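Protein synthesis inhibitor, putative (PDB 2B33) probably acts as a deaminase of the RutC (YjgF-like) family and can bind calcium. Local coordinates at residues A[88-93]-A[128-133]; A[84-89]-A[112-117]. One frame throughout, in Å; residues are numbered along the deposited sequence.

Contact 1: residues A[88-93]-A[128-133]; sequences TVFTTS and EIEIEA
Glu-128 meets Thr-92 where the paired strands end. Its O takes a weak hydrogen bond from Thr-92 N, and Thr-92 OG1 lies 3.4 Å from Glu-128 CG. The carboxylate leads away to a salt bridge with Lys-62. Ile-129 comes next. Its CG1 is anti to the backbone N (chi1 -179°), and the bend at chi2 brings CD1 back toward the partner strand. CD1 presses tightly against two methyls there, 3.4 Å from Val-89 CG1 and equally near Thr-91 CG2. Glu-130 forms a hydrogen-bonded pair with Phe-90. Phe-90 N to Glu-130 O is short, 2.7 Å, and nearly straight; Glu-130 N returns a bond to Phe-90 O. The same Glu-130 O lies at the edge of the Phe-90 ring. Ile-131 stands beside Val-89, pointing the same way, with CG1 4.1 Å from Val-89 CG2. Val-66 and Leu-67 of helix 59-76 pack on this isoleucine. Glu-132 and Thr-88 exchange two backbone bonds, N to O each way. Glu-132 CG sits between its backbone N and carbonyl carbon (chi1 65°), and the extended chain runs alongside Thr-88. Glu-132 CD lies 4.0 Å from Phe-90 CE2, at the ring edge, while Thr-88 CG2 lies over one ring face, displaced toward the rim. A water bonded to Thr-88 OG1 gives a weak bond to Glu-132 OE2. Glu-132 OE1 makes a salt bridge to Lys-86 and a hydrogen bond to Ser-116, both of the second subunit. This is regular antiparallel pairing inside the mixed sheet of the YjgF-like fold, with one face on a helix and the other at the trimer interface.

Contact 2: residues A[84-89]-A[112-117]; sequences VVKVTV and RPARSF
The parallel pairing of a beta-alpha-beta unit joins Val-87 and Val-89 to the strand carrying Ala-114, Ser-116 and Phe-117. Helix 97-108 makes the crossover. Four backbone bonds run from Ala-114 N to Val-85 O, Val-87 N to Ala-114 O, Ser-116 N to Val-87 O and Val-89 N to Ser-116 O. Val-87 O is gripped twice. Ser-116 N and Lys-86 NZ, the latter at 2.9 Å from this O, approach opposite faces of its carbonyl plane. Bends at chi2 and chi4 carry the lysine along the partner strand, with Lys-86 CD 3.8 Å from Ala-114 CB. Glu-132 OE1 of the third subunit takes a salt bridge from Lys-86 NZ and a hydrogen bond from Ser-116 OG. On the other face, Pro-113 CG rests 3.8 Å from Val-87 CG2. Further along, Val-89 CG1 sits over the centre of the Phe-117 ring, 3.7 Å from its centroid, in a CH-pi contact. Phe-117 CD2 lies over the centre of one face of the Arg-115 guanidinium, which makes a cation-pi contact with Tyr-104. The Phe-117 ring meets Phe-97 edge-to-face and packs on Val-100. With an alanine here, Val-89 CG1 would probably lose the ring face it rests on, and a gap is likely to open toward helix 97-108. Val-85 and Lys-86 both face Ile-134 of the other neighbouring strand, so a classic beta bulge adjoins this parallel beta-alpha-beta pairing.

After three strands and helix 59-76, the chain enters strand 84-91, which serves both contacts and supplies their shared Thr-88 and Val-89. It then passes through helix 97-108 and returns as strand 114-119, where contact 2 closes the shorter loop. It continues to strand 129-136, where contact 1 closes the longer one. The two segment pairs are staggered and do not nest: contact 2 begins and ends earlier. Strand 84-91 lies between its two partners, parallel to one and antiparallel to the other. The contacts also touch directly: Ile-131 CG2 is 3.4 Å from Val-87 CG1, and Thr-91 CG2 packs on Phe-117 CE1. Together they tie the crossover unit to strand 129-136, which continues the sheet to strand 38-44.

Contact 1: residues A[88-93]-A[128-133]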
loop_
_atom_site.group_PDB
_atom_site.type_symbol
_atom_site.label_atom_id
_atom_site.label_comp_id
_atom_site.label_asym_id
_atom_site.label_seq_id
_atom_site.Cartn_x
_atom_site.Cartn_y
_atom_site.Cartn_z
ATOM N N THR A 88 -3.387 6.438 -0.908
ATOM C CA THR A 88 -4.202 5.247 -1.126
ATOM C C THR A 88 -5.512 5.478 -0.385
ATOM O O THR A 88 -5.509 5.666 0.827
ATOM C CB THR A 88 -3.521 3.939 -0.656
ATOM O OG1 THR A 88 -2.313 3.726 -1.392
ATOM C CG2 THR A 88 -4.421 2.734 -0.902
ATOM N N VAL A 89 -6.616 5.488 -1.130
ATOM C CA VAL A 89 -7.945 5.676 -0.571
ATOM C C VAL A 89 -8.598 4.302 -0.469
ATOM O O VAL A 89 -8.633 3.551 -1.454
ATOM C CB VAL A 89 -8.852 6.551 -1.475
ATOM C CG1 VAL A 89 -10.255 6.698 -0.876
ATOM C CG2 VAL A 89 -8.247 7.927 -1.702
ATOM N N PHE A 90 -9.108 3.981 0.722
ATOM C CA PHE A 90 -9.860 2.758 0.957
ATOM C C PHE A 90 -11.269 3.220 1.238
ATOM O O PHE A 90 -11.440 4.230 1.922
ATOM C CB PHE A 90 -9.354 2.006 2.181
ATOM C CG PHE A 90 -7.911 1.608 2.104
ATOM C CD1 PHE A 90 -7.528 0.479 1.380
ATOM C CD2 PHE A 90 -6.936 2.343 2.779
ATOM C CE1 PHE A 90 -6.188 0.096 1.312
ATOM C CE2 PHE A 90 -5.596 1.969 2.721
ATOM C CZ PHE A 90 -5.221 0.840 1.987
ATOM N N THR A 91 -12.260 2.497 0.706
ATOM C CA THR A 91 -13.683 2.774 0.951
ATOM C C THR A 91 -14.442 1.462 1.075
ATOM O O THR A 91 -13.876 0.397 0.886
ATOM C CB THR A 91 -14.355 3.631 -0.176
ATOM O OG1 THR A 91 -14.213 2.987 -1.449
ATOM C CG2 THR A 91 -13.736 4.995 -0.247
ATOM N N THR A 92 -15.711 1.540 1.447
ATOM C CA THR A 92 -16.575 0.356 1.493
ATOM C C THR A 92 -17.429 0.259 0.227
ATOM O O THR A 92 -18.066 -0.764 -0.004
ATOM C CB THR A 92 -17.468 0.337 2.745
ATOM O OG1 THR A 92 -18.096 1.615 2.904
ATOM C CG2 THR A 92 -16.627 0.020 3.971
ATOM N N SER A 93 -17.417 1.311 -0.595
ATOM C CA SER A 93 -18.200 1.349 -1.819
ATOM C C SER A 93 -17.645 2.335 -2.832
ATOM O O SER A 93 -17.306 3.458 -2.476
ATOM C CB SER A 93 -19.627 1.779 -1.504
ATOM O OG SER A 93 -20.383 1.923 -2.695
ATOM N N GLU A 128 -16.468 4.235 6.442
ATOM C CA GLU A 128 -16.618 4.085 4.992
ATOM C C GLU A 128 -15.486 4.702 4.164
ATOM O O GLU A 128 -15.448 4.539 2.944
ATOM C CB GLU A 128 -17.959 4.703 4.608
ATOM C CG GLU A 128 -19.124 3.879 5.168
ATOM C CD GLU A 128 -20.190 4.690 5.858
ATOM O OE1 GLU A 128 -19.862 5.749 6.418
ATOM O OE2 GLU A 128 -21.354 4.224 5.894
ATOM N N ILE A 129 -14.562 5.388 4.819
ATOM C CA ILE A 129 -13.461 6.045 4.123
ATOM C C ILE A 129 -12.218 6.021 5.027
ATOM O O ILE A 129 -12.315 6.233 6.241
ATOM C CB ILE A 129 -13.883 7.498 3.665
ATOM C CG1 ILE A 129 -12.778 8.228 2.903
ATOM C CG2 ILE A 129 -14.331 8.354 4.834
ATOM C CD1 ILE A 129 -12.493 7.675 1.525
ATOM N N GLU A 130 -11.073 5.699 4.427
ATOM C CA GLU A 130 -9.792 5.701 5.117
ATOM C C GLU A 130 -8.738 6.040 4.080
ATOM O O GLU A 130 -8.751 5.470 2.987
ATOM C CB GLU A 130 -9.486 4.356 5.791
ATOM C CG GLU A 130 -8.131 4.329 6.520
ATOM C CD GLU A 130 -7.860 3.051 7.286
ATOM O OE1 GLU A 130 -8.773 2.230 7.450
ATOM O OE2 GLU A 130 -6.716 2.862 7.740
ATOM N N ILE A 131 -7.843 6.970 4.426
ATOM C CA ILE A 131 -6.795 7.433 3.517
ATOM C C ILE A 131 -5.424 7.480 4.205
ATOM O O ILE A 131 -5.267 8.099 5.261
ATOM C CB ILE A 131 -7.121 8.838 2.934
ATOM C CG1 ILE A 131 -8.510 8.837 2.275
ATOM C CG2 ILE A 131 -6.027 9.268 1.934
ATOM C CD1 ILE A 131 -9.010 10.186 1.777
ATOM N N GLU A 132 -4.449 6.816 3.589
ATOM C CA GLU A 132 -3.063 6.805 4.041
ATOM C C GLU A 132 -2.271 7.513 2.963
ATOM O O GLU A 132 -2.785 7.743 1.869
ATOM C CB GLU A 132 -2.527 5.383 4.227
ATOM C CG GLU A 132 -2.439 4.558 2.946
ATOM C CD GLU A 132 -1.824 3.189 3.139
ATOM O OE1 GLU A 132 -1.586 2.763 4.289
ATOM O OE2 GLU A 132 -1.571 2.533 2.113
ATOM N N ALA A 133 -1.021 7.848 3.261
ATOM C CA ALA A 133 -0.178 8.533 2.298
ATOM C C ALA A 133 1.311 8.440 2.622
ATOM O O ALA A 133 1.701 8.155 3.752
ATOM C CB ALA A 133 -0.584 10.005 2.213
HETATM O O HOH W 1 0.219 4.754 0.380
#

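Contact 2: residues A[84-89]-A[112-117]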
loop_
_atom_site.group_PDB
_atom_site.type_symbol
_atom_site.label_atom_id
_atom_site.label_comp_id
_atom_site.label_asym_id
_atom_site.label_seq_id
_atom_site.Cartn_x
_atom_site.Cartn_y
_atom_site.Cartn_z
ATOM N N VAL A 84 3.213 15.438 -0.463
ATOM C CA VAL A 84 2.596 14.120 -0.659
ATOM C C VAL A 84 2.835 13.623 -2.085
ATOM O O VAL A 84 2.545 14.342 -3.038
ATOM C CB VAL A 84 1.082 14.143 -0.352
ATOM C CG1 VAL A 84 0.418 12.794 -0.688
ATOM C CG2 VAL A 84 0.851 14.470 1.125
ATOM N N VAL A 85 3.369 12.405 -2.205
ATOM C CA VAL A 85 3.698 11.778 -3.499
ATOM C C VAL A 85 2.795 10.613 -3.880
ATOM O O VAL A 85 2.598 10.349 -5.066
ATOM C CB VAL A 85 5.174 11.275 -3.550
ATOM C CG1 VAL A 85 6.143 12.439 -3.366
ATOM C CG2 VAL A 85 5.462 10.170 -2.518
ATOM N N LYS A 86 2.271 9.910 -2.876
ATOM C CA LYS A 86 1.436 8.752 -3.088
ATOM C C LYS A 86 0.366 8.702 -2.017
ATOM O O LYS A 86 0.664 8.879 -0.829
ATOM C CB LYS A 86 2.288 7.483 -3.047
ATOM C CG LYS A 86 1.533 6.163 -3.231
ATOM C CD LYS A 86 0.775 6.075 -4.545
ATOM C CE LYS A 86 0.141 4.708 -4.723
ATOM N NZ LYS A 86 -0.905 4.471 -3.728
ATOM N N VAL A 87 -0.867 8.462 -2.452
ATOM C CA VAL A 87 -2.027 8.355 -1.571
ATOM C C VAL A 87 -2.754 7.045 -1.904
ATOM O O VAL A 87 -2.701 6.573 -3.033
ATOM C CB VAL A 87 -2.981 9.572 -1.771
ATOM C CG1 VAL A 87 -4.184 9.480 -0.871
ATOM C CG2 VAL A 87 -2.242 10.898 -1.502
ATOM N N THR A 88 -3.387 6.438 -0.908
ATOM C CA THR A 88 -4.202 5.247 -1.126
ATOM C C THR A 88 -5.512 5.478 -0.385
ATOM O O THR A 88 -5.509 5.666 0.827
ATOM C CB THR A 88 -3.521 3.939 -0.656
ATOM O OG1 THR A 88 -2.313 3.726 -1.392
ATOM C CG2 THR A 88 -4.421 2.734 -0.902
ATOM N N VAL A 89 -6.616 5.488 -1.130
ATOM C CA VAL A 89 -7.945 5.676 -0.571
ATOM C C VAL A 89 -8.598 4.302 -0.469
ATOM O O VAL A 89 -8.633 3.551 -1.454
ATOM C CB VAL A 89 -8.852 6.551 -1.475
ATOM C CG1 VAL A 89 -10.255 6.698 -0.876
ATOM C CG2 VAL A 89 -8.247 7.927 -1.702
ATOM N N ARG A 112 -1.548 17.119 -7.090
ATOM C CA ARG A 112 -1.770 15.878 -7.855
ATOM C C ARG A 112 -0.770 14.731 -7.614
ATOM O O ARG A 112 0.024 14.394 -8.498
ATOM C CB ARG A 112 -1.852 16.175 -9.356
ATOM C CG ARG A 112 -2.962 17.123 -9.760
ATOM C CD ARG A 112 -2.750 17.599 -11.193
ATOM N NE ARG A 112 -2.770 16.485 -12.144
ATOM C CZ ARG A 112 -3.853 15.994 -12.760
ATOM N NH1 ARG A 112 -5.073 16.496 -12.559
ATOM N NH2 ARG A 112 -3.715 14.971 -13.605
ATOM N N PRO A 113 -0.812 14.118 -6.416
ATOM C CA PRO A 113 0.052 12.979 -6.148
ATOM C C PRO A 113 -0.455 11.716 -6.823
ATOM O O PRO A 113 -1.594 11.680 -7.296
ATOM C CB PRO A 113 -0.042 12.814 -4.631
ATOM C CG PRO A 113 -1.327 13.385 -4.252
ATOM C CD PRO A 113 -1.633 14.469 -5.244
ATOM N N ALA A 114 0.385 10.682 -6.846
ATOM C CA ALA A 114 -0.013 9.383 -7.392
ATOM C C ALA A 114 -1.083 8.833 -6.460
ATOM O O ALA A 114 -1.101 9.181 -5.278
ATOM C CB ALA A 114 1.170 8.444 -7.460
ATOM N N ARG A 115 -1.981 7.994 -6.981
ATOM C CA ARG A 115 -3.073 7.474 -6.168
ATOM C C ARG A 115 -3.659 6.132 -6.618
ATOM O O ARG A 115 -3.614 5.784 -7.794
ATOM C CB ARG A 115 -4.199 8.516 -6.155
ATOM C CG ARG A 115 -5.320 8.247 -5.170
ATOM C CD ARG A 115 -6.403 9.299 -5.239
ATOM N NE ARG A 115 -7.173 9.236 -6.484
ATOM C CZ ARG A 115 -8.253 9.971 -6.753
ATOM N NH1 ARG A 115 -8.729 10.843 -5.861
ATOM N NH2 ARG A 115 -8.872 9.833 -7.927
ATOM N N SER A 116 -4.178 5.387 -5.641
ATOM C CA SER A 116 -4.972 4.165 -5.850
ATOM C C SER A 116 -6.225 4.351 -5.001
ATOM O O SER A 116 -6.154 4.834 -3.875
ATOM C CB SER A 116 -4.244 2.889 -5.435
ATOM O OG SER A 116 -3.306 2.485 -6.410
ATOM N N PHE A 117 -7.370 3.987 -5.565
ATOM C CA PHE A 117 -8.660 4.128 -4.920
ATOM C C PHE A 117 -9.290 2.745 -5.042
ATOM O O PHE A 117 -9.590 2.304 -6.157
ATOM C CB PHE A 117 -9.461 5.181 -5.679
ATOM C CG PHE A 117 -10.595 5.802 -4.901
ATOM C CD1 PHE A 117 -11.661 5.042 -4.443
ATOM C CD2 PHE A 117 -10.636 7.174 -4.713
ATOM C CE1 PHE A 117 -12.713 5.634 -3.761
ATOM C CE2 PHE A 117 -11.680 7.764 -4.041
ATOM C CZ PHE A 117 -12.721 7.001 -3.568
#